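Local coordinates for protein cytochrome P450 monooxygenase (Rhodococcus sp. ECU0066, PDB 6KBH) that probably acts as a self-sufficient monooxygenase, carrying a heme-containing P450 part together with FMN and a [2Fe-2S] cluster in a single chain, at residues 60-65 with 78-83. Numbering follows the deposited sequence.
Sequences WSRDEE and VTRYED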
loop_
_atom_site.group_PDB
_atom_site.type_symbol
_atom_site.label_atom_id
_atom_site.label_comp_id
_atom_site.label_asym_id
_atom_site.label_seq_id
_atom_site.Cartn_x
_atom_site.Cartn_y
_atom_site.Cartn_z
ATOM N N TRP A 60 -5.343 -29.016 -3.368
ATOM C CA TRP A 60 -6.109 -30.079 -2.724
ATOM C C TRP A 60 -6.277 -29.823 -1.232
ATOM O O TRP A 60 -7.278 -30.242 -0.640
ATOM C CB TRP A 60 -5.435 -31.435 -2.958
ATOM C CG TRP A 60 -4.108 -31.566 -2.271
ATOM C CD1 TRP A 60 -2.883 -31.256 -2.786
ATOM C CD2 TRP A 60 -3.874 -32.023 -0.931
ATOM N NE1 TRP A 60 -1.901 -31.493 -1.854
ATOM C CE2 TRP A 60 -2.485 -31.963 -0.706
ATOM C CE3 TRP A 60 -4.705 -32.474 0.099
ATOM C CZ2 TRP A 60 -1.906 -32.343 0.503
ATOM C CZ3 TRP A 60 -4.129 -32.847 1.302
ATOM C CH2 TRP A 60 -2.744 -32.779 1.492
ATOM N N SER A 61 -5.316 -29.140 -0.608
ATOM C CA SER A 61 -5.419 -28.872 0.821
ATOM C C SER A 61 -6.370 -27.711 1.109
ATOM O O SER A 61 -7.111 -27.743 2.097
ATOM C CB SER A 61 -4.032 -28.602 1.405
ATOM O OG SER A 61 -4.069 -28.584 2.823
ATOM N N ARG A 62 -6.374 -26.680 0.259
ATOM C CA ARG A 62 -7.357 -25.612 0.423
ATOM C C ARG A 62 -8.775 -26.146 0.283
ATOM O O ARG A 62 -9.701 -25.655 0.941
ATOM C CB ARG A 62 -7.102 -24.494 -0.595
ATOM C CG ARG A 62 -5.856 -23.688 -0.307
ATOM C CD ARG A 62 -5.730 -22.375 -1.038
ATOM N NE ARG A 62 -5.536 -22.539 -2.473
ATOM C CZ ARG A 62 -4.409 -22.959 -3.038
ATOM N NH1 ARG A 62 -3.364 -23.280 -2.289
ATOM N NH2 ARG A 62 -4.331 -23.073 -4.358
ATOM N N ASP A 63 -8.957 -27.176 -0.538
ATOM C CA ASP A 63 -10.298 -27.659 -0.831
ATOM C C ASP A 63 -10.791 -28.637 0.226
ATOM O O ASP A 63 -11.873 -28.452 0.794
ATOM C CB ASP A 63 -10.329 -28.298 -2.219
ATOM C CG ASP A 63 -10.138 -27.282 -3.326
ATOM O OD1 ASP A 63 -10.320 -26.074 -3.064
ATOM O OD2 ASP A 63 -9.809 -27.682 -4.462
ATOM N N GLU A 64 -10.012 -29.678 0.520
ATOM C CA GLU A 64 -10.530 -30.780 1.315
ATOM C C GLU A 64 -9.815 -31.027 2.636
ATOM O O GLU A 64 -10.382 -31.717 3.490
ATOM C CB GLU A 64 -10.516 -32.078 0.491
ATOM C CG GLU A 64 -10.845 -31.862 -0.978
ATOM C CD GLU A 64 -10.683 -33.120 -1.800
ATOM O OE1 GLU A 64 -11.282 -34.152 -1.434
ATOM O OE2 GLU A 64 -9.950 -33.075 -2.810
ATOM N N GLU A 65 -8.613 -30.490 2.845
ATOM C CA GLU A 65 -7.900 -30.689 4.108
ATOM C C GLU A 65 -7.021 -29.485 4.392
ATOM O O GLU A 65 -5.841 -29.453 4.020
ATOM C CB GLU A 65 -7.071 -31.972 4.092
ATOM C CG GLU A 65 -6.641 -32.411 5.479
ATOM C CD GLU A 65 -5.958 -33.756 5.482
ATOM O OE1 GLU A 65 -5.669 -34.275 4.384
ATOM O OE2 GLU A 65 -5.716 -34.294 6.583
ATOM N N VAL A 78 -0.469 -25.638 7.327
ATOM C CA VAL A 78 -1.656 -24.792 7.355
ATOM C C VAL A 78 -1.739 -24.057 6.028
ATOM O O VAL A 78 -0.767 -23.432 5.590
ATOM C CB VAL A 78 -1.630 -23.810 8.537
ATOM C CG1 VAL A 78 -2.894 -22.958 8.551
ATOM C CG2 VAL A 78 -1.486 -24.578 9.838
ATOM N N THR A 79 -2.906 -24.121 5.403
ATOM C CA THR A 79 -3.009 -23.921 3.973
ATOM C C THR A 79 -3.922 -22.771 3.563
ATOM O O THR A 79 -3.609 -22.103 2.574
ATOM C CB THR A 79 -3.453 -25.246 3.334
ATOM O OG1 THR A 79 -2.317 -26.120 3.235
ATOM C CG2 THR A 79 -4.059 -25.070 1.984
ATOM N N ARG A 80 -4.962 -22.446 4.335
ATOM C CA ARG A 80 -5.937 -21.442 3.923
ATOM C C ARG A 80 -5.688 -20.085 4.593
ATOM O O ARG A 80 -5.154 -19.999 5.701
ATOM C CB ARG A 80 -7.356 -21.943 4.209
ATOM C CG ARG A 80 -7.675 -23.191 3.395
ATOM C CD ARG A 80 -9.149 -23.388 3.093
ATOM N NE ARG A 80 -9.883 -23.944 4.221
ATOM C CZ ARG A 80 -10.918 -24.767 4.097
ATOM N NH1 ARG A 80 -11.331 -25.142 2.894
ATOM N NH2 ARG A 80 -11.533 -25.226 5.177
ATOM N N TYR A 81 -6.113 -19.021 3.904
ATOM C CA TYR A 81 -5.644 -17.664 4.186
ATOM C C TYR A 81 -6.170 -17.125 5.515
ATOM O O TYR A 81 -5.422 -16.479 6.261
ATOM C CB TYR A 81 -6.028 -16.756 3.013
ATOM C CG TYR A 81 -5.896 -15.260 3.225
ATOM C CD1 TYR A 81 -6.912 -14.528 3.823
ATOM C CD2 TYR A 81 -4.779 -14.570 2.765
ATOM C CE1 TYR A 81 -6.805 -13.173 4.000
ATOM C CE2 TYR A 81 -4.665 -13.205 2.939
ATOM C CZ TYR A 81 -5.685 -12.514 3.555
ATOM O OH TYR A 81 -5.593 -11.157 3.736
ATOM N N GLU A 82 -7.446 -17.367 5.828
ATOM C CA GLU A 82 -7.949 -17.006 7.152
ATOM C C GLU A 82 -7.107 -17.661 8.243
ATOM O O GLU A 82 -6.775 -17.027 9.250
ATOM C CB GLU A 82 -9.416 -17.420 7.305
ATOM C CG GLU A 82 -10.498 -16.544 6.630
ATOM C CD GLU A 82 -10.217 -15.045 6.657
ATOM O OE1 GLU A 82 -10.602 -14.382 7.644
ATOM O OE2 GLU A 82 -9.628 -14.522 5.687
ATOM N N ASP A 83 -6.732 -18.928 8.041
ATOM C CA ASP A 83 -6.059 -19.688 9.092
ATOM C C ASP A 83 -4.637 -19.192 9.326
ATOM O O ASP A 83 -4.220 -19.010 10.476
ATOM C CB ASP A 83 -6.059 -21.178 8.743
ATOM C CG ASP A 83 -7.368 -21.862 9.095
ATOM O OD1 ASP A 83 -8.081 -21.365 9.993
ATOM O OD2 ASP A 83 -7.681 -22.900 8.475
#
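Arg62 and Arg80 bring the two backbones to their nearest approach, CA to CA 5.6 Å, where helix 59-64 lies against the link between strand 76-78 and helix 81-89. In the cytochrome P450 fold, this is the small beta-rich region away from the heme: strands 67-69 and 76-78 form an antiparallel hairpin, and the contact packs the helix before it against the residues after it. Thr79 points the base of its side chain toward the helix and offers two branches. Its OG1 donates to Ser61 OG at 3.1 Å. A chi1 of -79° sets OG1 beside the backbone N and leaves CG2 anti to it, where CG2 meets Arg62 CG; the two side chains cross at about a right angle. Beyond this methylene contact, Arg62 NH1 hydrogen-bonds to Ala55 O and Ser359 OG, and Ser359 OG also hydrogen-bonds to Thr79 O, so one serine links both segments. Arg80, the N-cap residue of helix 81-89, bends at chi3 and carries its guanidinium to Arg62 O. Its NH1 forms a hydrogen bond with that oxygen at 2.6 Å. The donor lies nearly in line with the C=O, but the N-H...O angle is only 130°, with the oxygen 32° out of the guanidinium plane.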